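PDB 4YBV: uncharacterized protein from Staphylococcus aureus, which probably hydrolyses acyl thioesters such as acyl-coenzyme A, as a thioesterase of the hot dog fold. Local coordinates for residues I93-I104 and V116-K124. The protein carries 1 engineered substitution. Sequence-based numbering, arbitrary orientation.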
loop_
_atom_site.group_PDB
_atom_site.type_symbol
_atom_site.label_atom_id
_atom_site.label_comp_id
_atom_site.label_asym_id
_atom_site.label_seq_id
_atom_site.Cartn_x
_atom_site.Cartn_y
_atom_site.Cartn_z
ATOM N N ILE A 93 -2.196 15.646 -3.329
ATOM C CA ILE A 93 -2.682 15.604 -1.940
ATOM C C ILE A 93 -1.730 16.410 -1.099
ATOM O O ILE A 93 -2.120 17.082 -0.166
ATOM C CB ILE A 93 -2.716 14.148 -1.303
ATOM C CG1 ILE A 93 -3.407 13.109 -2.177
ATOM C CG2 ILE A 93 -3.375 14.137 0.078
ATOM C CD1 ILE A 93 -3.284 11.699 -1.593
ATOM N N HIS A 94 -0.450 16.213 -1.363
ATOM C CA HIS A 94 0.597 16.882 -0.622
ATOM C C HIS A 94 1.682 17.297 -1.588
ATOM O O HIS A 94 2.075 16.531 -2.463
ATOM C CB HIS A 94 1.166 15.960 0.455
ATOM C CG HIS A 94 2.312 16.551 1.210
ATOM N ND1 HIS A 94 2.177 17.662 2.013
ATOM C CD2 HIS A 94 3.613 16.184 1.289
ATOM C CE1 HIS A 94 3.349 17.957 2.550
ATOM N NE2 HIS A 94 4.234 17.075 2.128
ATOM N N ARG A 95 2.186 18.505 -1.401
ATOM C CA ARG A 95 3.212 19.030 -2.270
ATOM C C ARG A 95 4.362 19.433 -1.376
ATOM O O ARG A 95 4.618 20.607 -1.136
ATOM C CB ARG A 95 2.670 20.232 -3.036
ATOM C CG ARG A 95 3.545 20.716 -4.173
ATOM C CD ARG A 95 3.157 22.127 -4.578
ATOM N NE ARG A 95 4.095 22.695 -5.536
ATOM C CZ ARG A 95 3.806 23.702 -6.352
ATOM N NH1 ARG A 95 2.600 24.249 -6.327
ATOM N NH2 ARG A 95 4.720 24.158 -7.192
ATOM N N GLY A 96 5.041 18.404 -0.889
ATOM C CA GLY A 96 6.185 18.518 -0.015
ATOM C C GLY A 96 7.381 18.981 -0.807
ATOM O O GLY A 96 7.375 18.949 -2.032
ATOM N N LYS A 97 8.405 19.442 -0.107
ATOM C CA LYS A 97 9.584 19.933 -0.788
ATOM C C LYS A 97 10.367 18.769 -1.356
ATOM O O LYS A 97 10.883 18.848 -2.473
ATOM C CB LYS A 97 10.450 20.766 0.158
ATOM C CG LYS A 97 11.728 21.310 -0.477
ATOM C CD LYS A 97 12.208 22.605 0.191
ATOM C CE LYS A 97 12.337 22.474 1.706
ATOM N NZ LYS A 97 12.797 23.752 2.326
ATOM N N SER A 98 10.444 17.686 -0.584
ATOM C CA SER A 98 11.201 16.507 -0.996
ATOM C C SER A 98 10.292 15.462 -1.690
ATOM O O SER A 98 10.685 14.870 -2.705
ATOM C CB SER A 98 11.947 15.895 0.215
ATOM O OG SER A 98 11.085 15.531 1.295
ATOM N N THR A 99 9.079 15.268 -1.168
ATOM C CA THR A 99 8.150 14.315 -1.762
ATOM C C THR A 99 6.782 14.930 -2.120
ATOM O O THR A 99 6.290 15.839 -1.446
ATOM C CB THR A 99 7.929 13.100 -0.823
ATOM O OG1 THR A 99 7.372 13.555 0.406
ATOM C CG2 THR A 99 9.251 12.408 -0.501
ATOM N N HIS A 100 6.172 14.434 -3.196
ATOM C CA HIS A 100 4.771 14.713 -3.507
ATOM C C HIS A 100 3.930 13.476 -3.303
ATOM O O HIS A 100 4.333 12.356 -3.650
ATOM C CB HIS A 100 4.590 15.184 -4.949
ATOM C CG HIS A 100 5.317 16.448 -5.265
ATOM N ND1 HIS A 100 5.408 16.947 -6.545
ATOM C CD2 HIS A 100 5.997 17.311 -4.468
ATOM C CE1 HIS A 100 6.122 18.059 -6.526
ATOM N NE2 HIS A 100 6.486 18.300 -5.278
ATOM N N VAL A 101 2.733 13.675 -2.791
ATOM C CA VAL A 101 1.821 12.567 -2.636
ATOM C C VAL A 101 0.615 12.847 -3.486
ATOM O O VAL A 101 0.030 13.918 -3.352
ATOM C CB VAL A 101 1.460 12.367 -1.146
ATOM C CG1 VAL A 101 0.380 11.333 -0.983
ATOM C CG2 VAL A 101 2.723 12.002 -0.375
ATOM N N TRP A 102 0.268 11.914 -4.385
ATOM C CA TRP A 102 -0.844 12.042 -5.347
ATOM C C TRP A 102 -1.969 11.058 -5.136
ATOM O O TRP A 102 -1.740 9.872 -4.818
ATOM C CB TRP A 102 -0.341 11.832 -6.791
ATOM C CG TRP A 102 0.533 12.911 -7.322
ATOM C CD1 TRP A 102 1.873 13.056 -7.135
ATOM C CD2 TRP A 102 0.117 14.011 -8.138
ATOM N NE1 TRP A 102 2.319 14.195 -7.785
ATOM C CE2 TRP A 102 1.255 14.794 -8.402
ATOM C CE3 TRP A 102 -1.110 14.406 -8.672
ATOM C CZ2 TRP A 102 1.203 15.965 -9.178
ATOM C CZ3 TRP A 102 -1.159 15.570 -9.450
ATOM C CH2 TRP A 102 0.001 16.322 -9.693
ATOM N N ASP A 103 -3.182 11.512 -5.417
ATOM C CA ASP A 103 -4.350 10.648 -5.422
ATOM C C ASP A 103 -4.740 10.398 -6.876
ATOM O O ASP A 103 -4.804 11.334 -7.622
ATOM C CB ASP A 103 -5.492 11.316 -4.675
ATOM C CG ASP A 103 -6.480 10.342 -4.154
ATOM O OD1 ASP A 103 -6.211 9.805 -3.056
ATOM O OD2 ASP A 103 -7.513 10.117 -4.821
ATOM N N ILE A 104 -4.962 9.146 -7.288
ATOM C CA ILE A 104 -5.321 8.875 -8.680
ATOM C C ILE A 104 -6.560 8.005 -8.767
ATOM O O ILE A 104 -6.620 6.937 -8.161
ATOM C CB ILE A 104 -4.190 8.182 -9.484
ATOM C CG1 ILE A 104 -2.834 8.848 -9.298
ATOM C CG2 ILE A 104 -4.517 8.162 -10.982
ATOM C CD1 ILE A 104 -1.932 8.112 -8.331
ATOM N N VAL A 116 -8.227 2.642 -7.991
ATOM C CA VAL A 116 -8.021 3.790 -7.132
ATOM C C VAL A 116 -6.605 3.633 -6.612
ATOM O O VAL A 116 -6.222 2.568 -6.233
ATOM C CB VAL A 116 -9.062 3.941 -6.043
ATOM C CG1 VAL A 116 -9.170 2.703 -5.231
ATOM C CG2 VAL A 116 -8.687 5.048 -5.135
ATOM N N MET A 117 -5.825 4.688 -6.660
ATOM C CA MET A 117 -4.442 4.631 -6.362
ATOM C C MET A 117 -3.848 5.773 -5.614
ATOM O O MET A 117 -4.309 6.876 -5.725
ATOM C CB MET A 117 -3.696 4.763 -7.691
ATOM C CG MET A 117 -3.343 3.567 -8.485
ATOM S SD MET A 117 -2.430 3.839 -10.025
ATOM C CE MET A 117 -0.788 4.186 -9.536
ATOM N N ARG A 118 -2.778 5.507 -4.909
ATOM C CA ARG A 118 -2.034 6.635 -4.321
ATOM C C ARG A 118 -0.593 6.466 -4.744
ATOM O O ARG A 118 -0.092 5.336 -4.806
ATOM C CB ARG A 118 -2.183 6.698 -2.780
ATOM C CG ARG A 118 -1.641 7.990 -2.091
ATOM C CD ARG A 118 -2.109 8.121 -0.620
ATOM N NE ARG A 118 -1.424 7.117 0.160
ATOM C CZ ARG A 118 -1.974 5.993 0.614
ATOM N NH1 ARG A 118 -3.267 5.750 0.437
ATOM N NH2 ARG A 118 -1.216 5.114 1.247
ATOM N N GLY A 119 0.065 7.564 -5.085
ATOM C CA GLY A 119 1.476 7.512 -5.404
ATOM C C GLY A 119 2.348 8.516 -4.690
ATOM O O GLY A 119 1.966 9.652 -4.457
ATOM N N THR A 120 3.528 8.072 -4.316
ATOM C CA THR A 120 4.515 8.894 -3.667
ATOM C C THR A 120 5.737 9.083 -4.523
ATOM O O THR A 120 6.451 8.112 -4.844
ATOM C CB THR A 120 4.980 8.306 -2.355
ATOM O OG1 THR A 120 3.849 8.080 -1.522
ATOM C CG2 THR A 120 5.960 9.276 -1.694
ATOM N N VAL A 121 5.978 10.352 -4.858
ATOM C CA VAL A 121 7.029 10.736 -5.786
ATOM C C VAL A 121 8.136 11.523 -5.101
ATOM O O VAL A 121 7.887 12.602 -4.575
ATOM C CB VAL A 121 6.479 11.597 -6.948
ATOM C CG1 VAL A 121 7.623 12.041 -7.868
ATOM C CG2 VAL A 121 5.412 10.854 -7.691
ATOM N N ALA A 122 9.361 11.001 -5.140
ATOM C CA ALA A 122 10.502 11.692 -4.550
ATOM C C ALA A 122 10.990 12.779 -5.505
ATOM O O ALA A 122 11.026 12.561 -6.725
ATOM C CB ALA A 122 11.631 10.708 -4.240
ATOM N N ILE A 123 11.350 13.948 -4.971
ATOM C CA ILE A 123 11.876 15.008 -5.830
ATOM C C ILE A 123 13.388 15.069 -5.620
ATOM O O ILE A 123 13.860 15.359 -4.520
ATOM C CB ILE A 123 11.196 16.381 -5.552
ATOM C CG1 ILE A 123 9.674 16.231 -5.463
ATOM C CG2 ILE A 123 11.532 17.382 -6.647
ATOM C CD1 ILE A 123 9.028 15.724 -6.731
ATOM N N LYS A 124 14.136 14.741 -6.673
ATOM C CA LYS A 124 15.588 14.555 -6.589
ATOM C C LYS A 124 16.356 15.556 -7.462
ATOM O O LYS A 124 15.824 16.044 -8.454
ATOM C CB LYS A 124 15.973 13.112 -6.989
ATOM C CG LYS A 124 15.722 12.027 -5.909
ATOM C CD LYS A 124 17.050 11.581 -5.268
ATOM C CE LYS A 124 16.890 10.499 -4.174
ATOM N NZ LYS A 124 16.268 10.932 -2.885
#
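Residues 99-104 and 116-124 pair as neighbouring antiparallel strands of a beta hairpin in the curved sheet of the hot dog fold, the sheet that wraps the long helix 42-60. Their axes come within 4.7 Å at 160°, and six successive bridges run from Thr99-Ala122 to Ile104-Met117. His100, Trp102 and Ile104 exchange two backbone hydrogen bonds each with Val121, Gly119 and Met117; the straightest, Val121 N to His100 O, is almost linear. His100, Trp102, Ile104, Met117 and Val121 share the face turned to helix 42-60, where Ser57 OG is hydrogen-bonded to both His100 ND1 and Trp102 NE1. On this face Ile104 CD1 comes to 3.8 Å from Met117 CB and 3.9 Å from Gly119 N. The reverse face carries Thr99, Val101, Asp103, Arg118 and Thr120 and meets a second subunit. There Arg118 CG is anti to the backbone N (chi1 -170°), which sets it beside Val101 CG1 at 4.1 Å, the two side chains pointing the same way, while Ile93 CD1 comes across at about a right angle to Arg118 CD, 3.9 Å away. Arg118 NE and NH2 are hydrogen-bonded to the OD1 atoms of Asn76 and Asn74 of the second subunit. Ile93 itself belongs to a classic beta bulge, in which Ile93 N and His94 N both donate to Val101 O. Near the Ser98 end of the pairing, the His100 ring lies between two aliphatic groups: Arg95 CG lies over one face near the rim, and on the opposite face Ile123 CD1 makes a CH-pi contact, 3.8 Å from the His100 ring centroid and only 10° off its normal.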